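Local coordinates for protein alpha-glucosidase (Pseudoalteromonas sp. K8, PDB 5HQA) that hydrolyses alpha-glucosidic bonds as a chloride-activated, calcium-containing glycoside hydrolase of family 97, at residues A[230-235]-A[241-246]; A[100-105]-A[247-252]. One frame throughout, in Å; residues are numbered along the deposited sequence. Where two conformers were deposited one is given.

Interaction 1. Residues A[230-235]-A[241-246]; sequences TIQIGE and VNSDII
Gln232 meets Ile245 with its stem and Ser243 with its amide nitrogen, the glutamine and isoleucine side chains passing in opposite directions. CG of Gln232 rests 3.8 Å from CG2 of Ile245, and the amide carbon CD is almost as close to the same methyl. Beyond CG the glutamine is extended (chi2 -175°), which carries NE2 of Gln232 to within 3.5 Å of CB of Ser243. That nitrogen donates to the backbone O of Leu240, in helix 237-241, fixing which way the amide faces. Two residues back along the strand, Thr230 meets Ile246 roughly at right angles, the terminal CD1 of Ile246 lying 3.7 Å from OG1 of Thr230. Behind this first shell, OG of Ser243 accepts from N of Ile245 at 3.1 Å and hydrogen-bonds Ser106 OG. With an alanine in place of Gln232, Leu240 O would probably lose this donor and the Ile245 methyl its apolar neighbour. Thr230 and Gln232 point to the helical side of strand 224-234, while Ile231 packs against strand 22-27 of the other sheet of the N-terminal beta-sandwich. The serine forms an ST turn leading into helix 245-248, which follows the strand and packs against it.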
loop_
_atom_site.group_PDB
_atom_site.type_symbol
_atom_site.label_atom_id
_atom_site.label_comp_id
_atom_site.label_asym_id
_atom_site.label_seq_id
_atom_site.Cartn_x
_atom_site.Cartn_y
_atom_site.Cartn_z
ATOM N N THR A 230 15.332 0.064 2.645
ATOM C CA THR A 230 14.935 -0.561 3.902
ATOM C C THR A 230 15.078 -2.073 3.827
ATOM O O THR A 230 14.755 -2.693 2.807
ATOM C CB THR A 230 13.487 -0.199 4.319
ATOM O OG1 THR A 230 12.548 -0.703 3.362
ATOM C CG2 THR A 230 13.319 1.305 4.414
ATOM N N ILE A 231 15.565 -2.658 4.922
ATOM C CA ILE A 231 15.709 -4.101 5.063
ATOM C C ILE A 231 15.058 -4.480 6.386
ATOM O O ILE A 231 15.656 -4.301 7.453
ATOM C CB ILE A 231 17.172 -4.552 5.025
ATOM C CG1 ILE A 231 17.866 -4.006 3.765
ATOM C CG2 ILE A 231 17.240 -6.074 5.077
ATOM C CD1 ILE A 231 19.387 -4.196 3.764
ATOM N N GLN A 232 13.833 -4.995 6.327
ATOM C CA GLN A 232 13.188 -5.517 7.522
ATOM C C GLN A 232 13.675 -6.933 7.779
ATOM O O GLN A 232 13.837 -7.724 6.844
ATOM C CB GLN A 232 11.667 -5.512 7.360
ATOM C CG GLN A 232 11.068 -4.115 7.272
ATOM C CD GLN A 232 9.556 -4.142 7.229
ATOM O OE1 GLN A 232 8.931 -3.775 6.224
ATOM N NE2 GLN A 232 8.957 -4.563 8.329
ATOM N N ILE A 233 13.908 -7.252 9.049
ATOM C CA ILE A 233 14.436 -8.552 9.452
ATOM C C ILE A 233 13.703 -8.984 10.710
ATOM O O ILE A 233 13.640 -8.221 11.681
ATOM C CB ILE A 233 15.954 -8.493 9.724
ATOM C CG1 ILE A 233 16.708 -7.913 8.521
ATOM C CG2 ILE A 233 16.482 -9.875 10.121
ATOM C CD1 ILE A 233 18.156 -7.533 8.824
ATOM N N GLY A 234 13.173 -10.205 10.716
ATOM C CA GLY A 234 12.516 -10.709 11.912
ATOM C C GLY A 234 12.528 -12.221 11.988
ATOM O O GLY A 234 12.640 -12.918 10.972
ATOM N N GLU A 235 12.405 -12.726 13.222
ATOM C CA GLU A 235 12.352 -14.175 13.417
ATOM C C GLU A 235 11.068 -14.773 12.866
ATOM O O GLU A 235 11.042 -15.958 12.520
ATOM C CB GLU A 235 12.433 -14.557 14.891
ATOM C CG GLU A 235 13.396 -13.811 15.728
ATOM C CD GLU A 235 13.280 -14.260 17.157
ATOM O OE1 GLU A 235 14.059 -15.149 17.545
ATOM O OE2 GLU A 235 12.381 -13.766 17.869
ATOM N N VAL A 241 5.306 -7.505 9.749
ATOM C CA VAL A 241 4.061 -6.749 9.720
ATOM C C VAL A 241 4.042 -5.690 10.820
ATOM O O VAL A 241 3.665 -4.535 10.582
ATOM C CB VAL A 241 2.869 -7.717 9.834
ATOM C CG1 VAL A 241 1.586 -6.947 10.004
ATOM C CG2 VAL A 241 2.802 -8.630 8.604
ATOM N N ASN A 242 4.463 -6.054 12.030
ATOM C CA ASN A 242 4.306 -5.188 13.198
ATOM C C ASN A 242 5.366 -4.087 13.303
ATOM O O ASN A 242 5.459 -3.441 14.345
ATOM C CB ASN A 242 4.298 -6.043 14.466
ATOM C CG ASN A 242 3.058 -6.896 14.556
ATOM O OD1 ASN A 242 1.975 -6.460 14.159
ATOM N ND2 ASN A 242 3.202 -8.119 15.059
ATOM N N SER A 243 6.131 -3.829 12.259
ATOM C CA SER A 243 7.151 -2.790 12.304
ATOM C C SER A 243 6.602 -1.456 11.789
ATOM O O SER A 243 5.763 -1.417 10.886
ATOM C CB SER A 243 8.361 -3.215 11.469
ATOM O OG SER A 243 9.298 -2.160 11.372
ATOM N N ASP A 244 7.083 -0.356 12.383
ATOM C CA ASP A 244 6.784 0.998 11.924
ATOM C C ASP A 244 7.941 1.626 11.147
ATOM O O ASP A 244 7.996 2.853 11.009
ATOM C CB ASP A 244 6.437 1.896 13.112
ATOM C CG ASP A 244 5.130 1.511 13.778
ATOM O OD1 ASP A 244 4.088 1.465 13.088
ATOM O OD2 ASP A 244 5.146 1.258 15.003
ATOM N N ILE A 245 8.874 0.817 10.648
ATOM C CA ILE A 245 10.108 1.380 10.108
ATOM C C ILE A 245 9.824 2.286 8.909
ATOM O O ILE A 245 10.446 3.345 8.760
ATOM C CB ILE A 245 11.105 0.255 9.775
ATOM C CG1 ILE A 245 12.466 0.840 9.414
ATOM C CG2 ILE A 245 10.578 -0.644 8.644
ATOM C CD1 ILE A 245 13.532 -0.222 9.277
ATOM N N ILE A 246 8.854 1.924 8.059
ATOM C CA ILE A 246 8.595 2.746 6.874
ATOM C C ILE A 246 8.127 4.139 7.287
ATOM O O ILE A 246 8.652 5.155 6.813
ATOM C CB ILE A 246 7.577 2.067 5.937
ATOM C CG1 ILE A 246 8.114 0.719 5.431
ATOM C CG2 ILE A 246 7.258 2.985 4.756
ATOM C CD1 ILE A 246 9.472 0.814 4.730
#

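Interaction 2. Residues A[100-105]-A[247-252]; sequences RFKAFD and LNLNEP. With FMT (formic acid), chain I.
The Phe104 ring has Leu249 at its edge, near the ring plane, with CD2 of Leu249 4.1 Å from CE2 of Phe104. Water 1 also lies in that plane at the edge, and CB of Asn248 approaches CE1 of Phe104 obliquely at 4.1 Å. The amide plane of Asn248 is turned nearly parallel to the ring, 3° apart, but OD1 accepts from Trp66 NE1 and ND2 donates to Val77 O. His80 meets the phenylalanine ring with its plane inclined at about 45°. The Arg100 guanidinium holds a bound formic acid, probably from the crystallisation liquor: its O2 lies at the edge, in plane, on a weak bond from NH1, while NH2 of Arg100 reaches its O1 at 3.3 Å; Glu113 and Glu82 form salt bridges to the arginine. Lys102 stretches past Leu249, its CD 3.7 Å from CD2 of Leu249. The extended chain, with chi3 at 171°, brings NZ to two waters. Water 1, 2.8 Å from O of Asn248, and water 2, 3.3 Å from O of Leu249, accept from NZ and donate to these carbonyls. Apolar packing thus makes the direct contact, while solvent joins the ammonium to both carbonyls and probably helps to offset its charge.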
loop_
_atom_site.group_PDB
_atom_site.type_symbol
_atom_site.label_atom_id
_atom_site.label_comp_id
_atom_site.label_asym_id
_atom_site.label_seq_id
_atom_site.Cartn_x
_atom_site.Cartn_y
_atom_site.Cartn_z
ATOM N N ARG A 100 23.981 7.263 5.535
ATOM C CA ARG A 100 23.408 7.297 6.873
ATOM C C ARG A 100 22.653 5.994 7.078
ATOM O O ARG A 100 21.793 5.650 6.265
ATOM C CB ARG A 100 22.475 8.498 7.034
ATOM C CG ARG A 100 21.898 8.680 8.441
ATOM C CD ARG A 100 20.992 9.923 8.513
ATOM N NE ARG A 100 21.715 11.115 8.074
ATOM C CZ ARG A 100 22.424 11.914 8.868
ATOM N NH1 ARG A 100 22.510 11.688 10.180
ATOM N NH2 ARG A 100 23.054 12.954 8.340
ATOM N N PHE A 101 22.991 5.263 8.142
ATOM C CA PHE A 101 22.325 4.012 8.505
ATOM C C PHE A 101 21.544 4.204 9.793
ATOM O O PHE A 101 22.072 4.762 10.759
ATOM C CB PHE A 101 23.329 2.879 8.714
ATOM C CG PHE A 101 24.074 2.485 7.476
ATOM C CD1 PHE A 101 23.696 1.361 6.751
ATOM C CD2 PHE A 101 25.157 3.227 7.047
ATOM C CE1 PHE A 101 24.383 0.991 5.607
ATOM C CE2 PHE A 101 25.855 2.856 5.911
ATOM C CZ PHE A 101 25.460 1.740 5.190
ATOM N N LYS A 102 20.302 3.719 9.818
ATOM C CA LYS A 102 19.494 3.686 11.031
ATOM C C LYS A 102 19.157 2.233 11.327
ATOM O O LYS A 102 18.587 1.545 10.477
ATOM C CB LYS A 102 18.221 4.521 10.880
ATOM C CG LYS A 102 18.472 6.021 10.761
ATOM C CD LYS A 102 17.171 6.792 10.666
ATOM C CE LYS A 102 17.387 8.291 10.767
ATOM N NZ LYS A 102 16.078 9.005 10.891
ATOM N N ALA A 103 19.517 1.764 12.518
ATOM C CA ALA A 103 19.316 0.369 12.898
ATOM C C ALA A 103 18.233 0.315 13.967
ATOM O O ALA A 103 18.426 0.832 15.077
ATOM C CB ALA A 103 20.619 -0.251 13.400
ATOM N N PHE A 104 17.100 -0.293 13.624
ATOM C CA PHE A 104 15.987 -0.552 14.530
ATOM C C PHE A 104 15.998 -2.018 14.941
ATOM O O PHE A 104 16.613 -2.860 14.283
ATOM C CB PHE A 104 14.641 -0.248 13.867
ATOM C CG PHE A 104 14.518 1.138 13.306
ATOM C CD1 PHE A 104 13.770 2.102 13.979
ATOM C CD2 PHE A 104 15.104 1.466 12.090
ATOM C CE1 PHE A 104 13.634 3.376 13.467
ATOM C CE2 PHE A 104 14.971 2.738 11.565
ATOM C CZ PHE A 104 14.236 3.697 12.259
ATOM N N ASP A 105 15.272 -2.334 16.018
ATOM C CA ASP A 105 15.122 -3.743 16.370
ATOM C C ASP A 105 14.426 -4.544 15.269
ATOM O O ASP A 105 14.623 -5.759 15.188
ATOM C CB ASP A 105 14.355 -3.893 17.679
ATOM C CG ASP A 105 15.170 -3.443 18.875
ATOM O OD1 ASP A 105 16.407 -3.290 18.735
ATOM O OD2 ASP A 105 14.579 -3.256 19.960
ATOM N N LEU A 247 7.144 4.215 8.188
ATOM C CA LEU A 247 6.701 5.523 8.666
ATOM C C LEU A 247 7.824 6.272 9.363
ATOM O O LEU A 247 7.974 7.488 9.184
ATOM C CB LEU A 247 5.520 5.374 9.621
ATOM C CG LEU A 247 4.165 5.009 9.010
ATOM C CD1 LEU A 247 3.183 4.729 10.142
ATOM C CD2 LEU A 247 3.655 6.136 8.121
ATOM N N ASN A 248 8.609 5.572 10.189
ATOM C CA ASN A 248 9.640 6.249 10.977
ATOM C C ASN A 248 10.727 6.863 10.111
ATOM O O ASN A 248 11.433 7.771 10.568
ATOM C CB ASN A 248 10.267 5.282 11.978
ATOM C CG ASN A 248 9.510 5.251 13.291
ATOM O OD1 ASN A 248 8.965 6.269 13.719
ATOM N ND2 ASN A 248 9.468 4.089 13.933
ATOM N N LEU A 249 10.882 6.398 8.877
ATOM C CA LEU A 249 11.912 6.943 8.009
ATOM C C LEU A 249 11.421 8.120 7.181
ATOM O O LEU A 249 12.205 8.699 6.431
ATOM C CB LEU A 249 12.460 5.843 7.099
ATOM C CG LEU A 249 13.282 4.797 7.851
ATOM C CD1 LEU A 249 13.723 3.723 6.895
ATOM C CD2 LEU A 249 14.505 5.438 8.532
ATOM N N ASN A 250 10.154 8.497 7.299
ATOM C CA ASN A 250 9.629 9.636 6.562
ATOM C C ASN A 250 9.661 10.909 7.402
ATOM O O ASN A 250 9.698 10.874 8.637
ATOM C CB ASN A 250 8.205 9.352 6.092
ATOM C CG ASN A 250 8.187 8.563 4.808
ATOM O OD1 ASN A 250 8.119 9.141 3.719
ATOM N ND2 ASN A 250 8.311 7.240 4.918
ATOM N N GLU A 251 9.648 12.045 6.701
ATOM C CA GLU A 251 9.645 13.339 7.365
ATOM C C GLU A 251 8.306 13.573 8.062
ATOM O O GLU A 251 7.268 13.071 7.618
ATOM C CB GLU A 251 9.895 14.466 6.365
ATOM C CG GLU A 251 11.230 14.409 5.649
ATOM C CD GLU A 251 11.490 15.654 4.819
ATOM O OE1 GLU A 251 11.844 16.705 5.399
ATOM O OE2 GLU A 251 11.323 15.585 3.584
ATOM N N PRO A 252 8.300 14.344 9.149
ATOM C CA PRO A 252 7.033 14.638 9.830
ATOM C C PRO A 252 6.070 15.429 8.950
ATOM O O PRO A 252 6.463 16.122 8.006
ATOM C CB PRO A 252 7.468 15.465 11.049
ATOM C CG PRO A 252 8.909 15.145 11.237
ATOM C CD PRO A 252 9.463 14.885 9.868
HETATM C C FMT I . 25.353 13.591 11.406
HETATM O O1 FMT I . 25.687 13.556 10.221
HETATM O O2 FMT I . 24.330 14.148 11.816
HETATM O O HOH W 1 13.687 7.571 12.131
HETATM O O HOH W 2 14.360 9.639 8.708
#

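From the N terminus, the chain first reaches these contacts at strand 95-104, which supplies residues 100-105 of interaction 2, then goes on through much of the N-terminal domain before it returns along strand 224-234. Interaction 1 closes a short loop there, from 230-235 through helix 237-241 to 241-246. Helix 245-248 continues straight into 247-252, where interaction 2 closes a loop of 141 intervening residues, with the short one nested inside it. The two contacts touch: Thr230 CG2 lies 3.5 Å from Leu249 CD1, and Ile245 CD1 packs on Phe104 CD2. Together they seat one short helix across two strands of the same antiparallel sheet, 95-104 and 224-234, which strand 107-114 separates.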